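PDB 1JMX: amine Dehydrogenase, which probably transfers electrons, as the haem-binding alpha subunit of a quinohemoprotein amine dehydrogenase carrying two covalently attached c-type haems. Local coordinates for residues 363-377 with 389-401. Sequence-based numbering, arbitrary orientation.
Sequences DKVEEVKVVPAFSIA and VQGRFEAEAWGKD. With NI (nickel (II) ion), chain D.
Trp398 receives the aliphatic chain of Lys369 over one indole face, CE lying 3.8 Å from the centroid of the five-membered ring in a CH-pi contact. A bend at chi4 (-54°) lifts Lys369 NZ away from this face to a salt bridge with Glu367 OE2 (2.8 Å, anti lone pair); NZ is 5.0 Å from that Trp398 centroid, at most a weak cation-pi attraction. The other carboxylate oxygen, Glu367 OE1, binds a nickel ion at 1.9 Å, so lysine and metal together fix its rotation. Glu396, extended beyond CG, crosses the lysine at a slant, its OE1 taking a nearly straight hydrogen bond of 2.8 Å from Trp398 NE1; the acceptor lies in the indole plane, probably helping to hold the ring's orientation. Arg408 on strand 406-420 holds Glu396 OE2 by a salt bridge.

Strands 367-371 and 394-400 pair antiparallel, with Lys369 and Glu396 a hydrogen-bonded pair. A classic beta bulge marks one end, where Trp398 O accepts from both Glu366 N (2.8 Å) and Glu367 N (3.0 Å). Beyond it, Lys400 NZ bridges to Glu366 OE1. At the other end, cis-Pro372 sets its CD against Phe393 CD2. On the opposite face, Val368, Val370, Ala395 and Ala397 join the buried core of this E-set domain with strands 406-420 and 462-470; Val365 flanks Ala397 through CG1 and touches Leu412 and Leu470, while 374-377 pairs with strand 476-484.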
loop_
_atom_site.group_PDB
_atom_site.type_symbol
_atom_site.label_atom_id
_atom_site.label_comp_id
_atom_site.label_asym_id
_atom_site.label_seq_id
_atom_site.Cartn_x
_atom_site.Cartn_y
_atom_site.Cartn_z
ATOM N N ASP A 363 23.450 13.912 35.175
ATOM C CA ASP A 363 23.309 13.481 36.562
ATOM C C ASP A 363 22.159 12.502 36.757
ATOM O O ASP A 363 22.334 11.456 37.387
ATOM C CB ASP A 363 23.195 14.686 37.528
ATOM C CG ASP A 363 22.169 15.738 37.087
ATOM O OD1 ASP A 363 21.537 15.607 36.005
ATOM O OD2 ASP A 363 21.994 16.714 37.854
ATOM N N LYS A 364 21.013 12.814 36.158
ATOM C CA LYS A 364 19.825 11.976 36.264
ATOM C C LYS A 364 18.947 12.071 35.023
ATOM O O LYS A 364 18.860 13.122 34.384
ATOM C CB LYS A 364 18.987 12.379 37.484
ATOM C CG LYS A 364 18.579 13.855 37.519
ATOM C CD LYS A 364 17.141 14.039 38.019
ATOM C CE LYS A 364 16.116 13.621 36.948
ATOM N NZ LYS A 364 14.709 13.586 37.461
ATOM N N VAL A 365 18.278 10.966 34.707
ATOM C CA VAL A 365 17.388 10.918 33.557
ATOM C C VAL A 365 16.000 11.347 34.016
ATOM O O VAL A 365 15.453 10.829 34.996
ATOM C CB VAL A 365 17.336 9.513 32.912
ATOM C CG1 VAL A 365 16.463 9.553 31.678
ATOM C CG2 VAL A 365 18.734 9.046 32.538
ATOM N N GLU A 366 15.452 12.312 33.291
ATOM C CA GLU A 366 14.151 12.899 33.576
ATOM C C GLU A 366 13.009 12.371 32.699
ATOM O O GLU A 366 11.948 11.989 33.194
ATOM C CB GLU A 366 14.294 14.399 33.362
ATOM C CG GLU A 366 13.288 15.270 34.032
ATOM C CD GLU A 366 13.663 16.733 33.883
ATOM O OE1 GLU A 366 13.709 17.225 32.724
ATOM O OE2 GLU A 366 13.948 17.378 34.923
ATOM N N GLU A 367 13.250 12.340 31.395
ATOM C CA GLU A 367 12.249 11.922 30.423
ATOM C C GLU A 367 12.810 10.883 29.444
ATOM O O GLU A 367 13.992 10.923 29.093
ATOM C CB GLU A 367 11.768 13.185 29.693
ATOM C CG GLU A 367 11.369 13.022 28.242
ATOM C CD GLU A 367 9.980 12.461 28.062
ATOM O OE1 GLU A 367 9.385 11.975 29.040
ATOM O OE2 GLU A 367 9.475 12.510 26.925
ATOM N N VAL A 368 11.968 9.943 29.022
ATOM C CA VAL A 368 12.393 8.905 28.085
ATOM C C VAL A 368 11.482 8.841 26.867
ATOM O O VAL A 368 10.258 8.853 27.002
ATOM C CB VAL A 368 12.410 7.518 28.745
ATOM C CG1 VAL A 368 12.902 6.472 27.762
ATOM C CG2 VAL A 368 13.290 7.538 29.967
ATOM N N LYS A 369 12.088 8.775 25.683
ATOM C CA LYS A 369 11.347 8.693 24.427
ATOM C C LYS A 369 11.718 7.436 23.651
ATOM O O LYS A 369 12.893 7.136 23.471
ATOM C CB LYS A 369 11.628 9.915 23.546
ATOM C CG LYS A 369 11.243 11.235 24.170
ATOM C CD LYS A 369 11.570 12.390 23.250
ATOM C CE LYS A 369 11.422 13.709 23.966
ATOM N NZ LYS A 369 10.076 13.841 24.583
ATOM N N VAL A 370 10.710 6.692 23.211
ATOM C CA VAL A 370 10.946 5.492 22.422
ATOM C C VAL A 370 11.123 5.915 20.966
ATOM O O VAL A 370 10.315 6.668 20.422
ATOM C CB VAL A 370 9.784 4.477 22.540
ATOM C CG1 VAL A 370 9.985 3.322 21.566
ATOM C CG2 VAL A 370 9.702 3.950 23.957
ATOM N N VAL A 371 12.196 5.433 20.356
ATOM C CA VAL A 371 12.531 5.737 18.978
ATOM C C VAL A 371 12.599 4.439 18.164
ATOM O O VAL A 371 13.334 3.521 18.522
ATOM C CB VAL A 371 13.890 6.457 18.914
ATOM C CG1 VAL A 371 14.361 6.592 17.488
ATOM C CG2 VAL A 371 13.781 7.821 19.574
ATOM N N PRO A 372 11.801 4.335 17.081
ATOM C CA PRO A 372 10.857 5.353 16.596
ATOM C C PRO A 372 9.578 5.407 17.442
ATOM O O PRO A 372 9.180 4.405 18.041
ATOM C CB PRO A 372 10.567 4.878 15.172
ATOM C CG PRO A 372 10.613 3.399 15.307
ATOM C CD PRO A 372 11.851 3.194 16.148
ATOM N N ALA A 373 8.950 6.580 17.497
ATOM C CA ALA A 373 7.718 6.765 18.275
ATOM C C ALA A 373 6.570 5.944 17.688
ATOM O O ALA A 373 5.723 5.438 18.425
ATOM C CB ALA A 373 7.346 8.243 18.335
ATOM N N PHE A 374 6.546 5.844 16.359
ATOM C CA PHE A 374 5.544 5.072 15.629
ATOM C C PHE A 374 6.242 4.265 14.531
ATOM O O PHE A 374 7.124 4.768 13.842
ATOM C CB PHE A 374 4.484 5.985 15.006
ATOM C CG PHE A 374 3.413 5.238 14.252
ATOM C CD1 PHE A 374 2.435 4.520 14.936
ATOM C CD2 PHE A 374 3.394 5.232 12.859
ATOM C CE1 PHE A 374 1.452 3.805 14.248
ATOM C CE2 PHE A 374 2.413 4.521 12.159
ATOM C CZ PHE A 374 1.442 3.807 12.855
ATOM N N SER A 375 5.858 3.002 14.385
ATOM C CA SER A 375 6.464 2.147 13.373
ATOM C C SER A 375 5.546 1.008 12.948
ATOM O O SER A 375 4.561 0.700 13.617
ATOM C CB SER A 375 7.803 1.586 13.869
ATOM O OG SER A 375 7.624 0.673 14.936
ATOM N N ILE A 376 5.897 0.368 11.843
ATOM C CA ILE A 376 5.113 -0.733 11.305
ATOM C C ILE A 376 5.916 -2.033 11.232
ATOM O O ILE A 376 6.967 -2.091 10.594
ATOM C CB ILE A 376 4.585 -0.400 9.863
ATOM C CG1 ILE A 376 3.658 0.819 9.894
ATOM C CG2 ILE A 376 3.897 -1.617 9.233
ATOM C CD1 ILE A 376 2.389 0.604 10.666
ATOM N N ALA A 377 5.412 -3.061 11.907
ATOM C CA ALA A 377 6.012 -4.392 11.894
ATOM C C ALA A 377 5.088 -5.214 10.998
ATOM O O ALA A 377 3.899 -4.918 10.901
ATOM C CB ALA A 377 6.043 -4.972 13.303
ATOM N N VAL A 389 8.883 -8.405 9.094
ATOM C CA VAL A 389 9.435 -7.066 9.243
ATOM C C VAL A 389 9.411 -6.767 10.741
ATOM O O VAL A 389 8.347 -6.656 11.351
ATOM C CB VAL A 389 8.620 -6.008 8.456
ATOM C CG1 VAL A 389 9.108 -4.608 8.780
ATOM C CG2 VAL A 389 8.740 -6.268 6.958
ATOM N N GLN A 390 10.605 -6.716 11.329
ATOM C CA GLN A 390 10.774 -6.462 12.752
ATOM C C GLN A 390 10.557 -5.021 13.184
ATOM O O GLN A 390 10.702 -4.077 12.402
ATOM C CB GLN A 390 12.200 -6.808 13.186
ATOM C CG GLN A 390 12.673 -8.214 12.949
ATOM C CD GLN A 390 14.172 -8.340 13.181
ATOM O OE1 GLN A 390 14.907 -7.352 13.136
ATOM N NE2 GLN A 390 14.627 -9.558 13.428
ATOM N N GLY A 391 10.222 -4.876 14.458
ATOM C CA GLY A 391 10.100 -3.565 15.058
ATOM C C GLY A 391 11.441 -3.473 15.781
ATOM O O GLY A 391 11.858 -4.436 16.426
ATOM N N ARG A 392 12.177 -2.384 15.599
ATOM C CA ARG A 392 13.470 -2.237 16.270
ATOM C C ARG A 392 13.449 -0.923 17.008
ATOM O O ARG A 392 13.247 0.131 16.406
ATOM C CB ARG A 392 14.608 -2.295 15.263
ATOM C CG ARG A 392 14.789 -3.672 14.671
ATOM C CD ARG A 392 15.909 -3.672 13.669
ATOM N NE ARG A 392 16.423 -5.019 13.486
ATOM C CZ ARG A 392 17.459 -5.510 14.151
ATOM N NH1 ARG A 392 18.102 -4.762 15.040
ATOM N NH2 ARG A 392 17.831 -6.763 13.946
ATOM N N PHE A 393 13.662 -0.982 18.317
ATOM C CA PHE A 393 13.566 0.223 19.115
ATOM C C PHE A 393 14.761 0.598 19.948
ATOM O O PHE A 393 15.621 -0.223 20.246
ATOM C CB PHE A 393 12.330 0.139 20.008
ATOM C CG PHE A 393 11.094 -0.270 19.279
ATOM C CD1 PHE A 393 10.726 -1.610 19.210
ATOM C CD2 PHE A 393 10.311 0.674 18.635
ATOM C CE1 PHE A 393 9.592 -2.004 18.505
ATOM C CE2 PHE A 393 9.176 0.292 17.928
ATOM C CZ PHE A 393 8.817 -1.050 17.863
ATOM N N GLU A 394 14.759 1.855 20.367
ATOM C CA GLU A 394 15.813 2.410 21.185
ATOM C C GLU A 394 15.141 3.348 22.207
ATOM O O GLU A 394 14.076 3.903 21.936
ATOM C CB GLU A 394 16.769 3.181 20.279
ATOM C CG GLU A 394 18.179 3.251 20.766
ATOM C CD GLU A 394 18.997 2.020 20.449
ATOM O OE1 GLU A 394 19.262 1.763 19.256
ATOM O OE2 GLU A 394 19.420 1.334 21.397
ATOM N N ALA A 395 15.710 3.452 23.404
ATOM C CA ALA A 395 15.152 4.332 24.434
ATOM C C ALA A 395 16.017 5.578 24.548
ATOM O O ALA A 395 17.167 5.509 24.974
ATOM C CB ALA A 395 15.076 3.615 25.769
ATOM N N GLU A 396 15.474 6.704 24.098
ATOM C CA GLU A 396 16.170 7.983 24.119
ATOM C C GLU A 396 15.969 8.755 25.424
ATOM O O GLU A 396 14.871 9.197 25.733
ATOM C CB GLU A 396 15.714 8.816 22.932
ATOM C CG GLU A 396 16.294 10.198 22.860
ATOM C CD GLU A 396 15.576 11.029 21.834
ATOM O OE1 GLU A 396 14.367 11.268 22.015
ATOM O OE2 GLU A 396 16.200 11.416 20.829
ATOM N N ALA A 397 17.063 8.943 26.156
ATOM C CA ALA A 397 17.055 9.631 27.446
ATOM C C ALA A 397 17.227 11.141 27.368
ATOM O O ALA A 397 18.009 11.644 26.570
ATOM C CB ALA A 397 18.119 9.035 28.351
ATOM N N TRP A 398 16.492 11.843 28.228
ATOM C CA TRP A 398 16.539 13.298 28.314
ATOM C C TRP A 398 16.634 13.754 29.759
ATOM O O TRP A 398 16.009 13.188 30.651
ATOM C CB TRP A 398 15.291 13.940 27.704
ATOM C CG TRP A 398 15.174 13.749 26.247
ATOM C CD1 TRP A 398 14.789 12.614 25.603
ATOM C CD2 TRP A 398 15.463 14.715 25.231
ATOM N NE1 TRP A 398 14.821 12.807 24.249
ATOM C CE2 TRP A 398 15.230 14.088 23.986
ATOM C CE3 TRP A 398 15.896 16.053 25.249
ATOM C CZ2 TRP A 398 15.413 14.747 22.765
ATOM C CZ3 TRP A 398 16.081 16.714 24.030
ATOM C CH2 TRP A 398 15.838 16.056 22.805
ATOM N N GLY A 399 17.381 14.828 29.966
ATOM C CA GLY A 399 17.540 15.381 31.294
ATOM C C GLY A 399 17.613 16.883 31.167
ATOM O O GLY A 399 17.059 17.469 30.232
ATOM N N LYS A 400 18.288 17.517 32.108
ATOM C CA LYS A 400 18.439 18.958 32.074
ATOM C C LYS A 400 19.864 19.306 32.416
ATOM O O LYS A 400 20.482 18.656 33.262
ATOM C CB LYS A 400 17.484 19.638 33.059
ATOM C CG LYS A 400 16.044 19.709 32.575
ATOM C CD LYS A 400 15.252 20.692 33.403
ATOM C CE LYS A 400 13.879 20.968 32.785
ATOM N NZ LYS A 400 12.996 19.771 32.762
ATOM N N ASP A 401 20.407 20.301 31.729
ATOM C CA ASP A 401 21.769 20.709 32.004
ATOM C C ASP A 401 21.829 21.714 33.167
ATOM O O ASP A 401 20.795 22.027 33.788
ATOM C CB ASP A 401 22.432 21.254 30.738
ATOM C CG ASP A 401 21.746 22.477 30.193
ATOM O OD1 ASP A 401 20.853 23.036 30.855
ATOM O OD2 ASP A 401 22.130 22.894 29.088
HETATM NI NI NI D . 7.759 11.000 29.405
HETATM O O HOH W 1 18.392 16.034 34.576
HETATM O O HOH W 2 14.399 17.233 30.174
HETATM O O HOH W 3 10.436 -0.307 14.167
HETATM O O HOH W 4 9.519 -1.813 11.508
HETATM O O HOH W 5 6.035 9.843 29.634
HETATM O O HOH W 6 8.477 10.303 31.376
#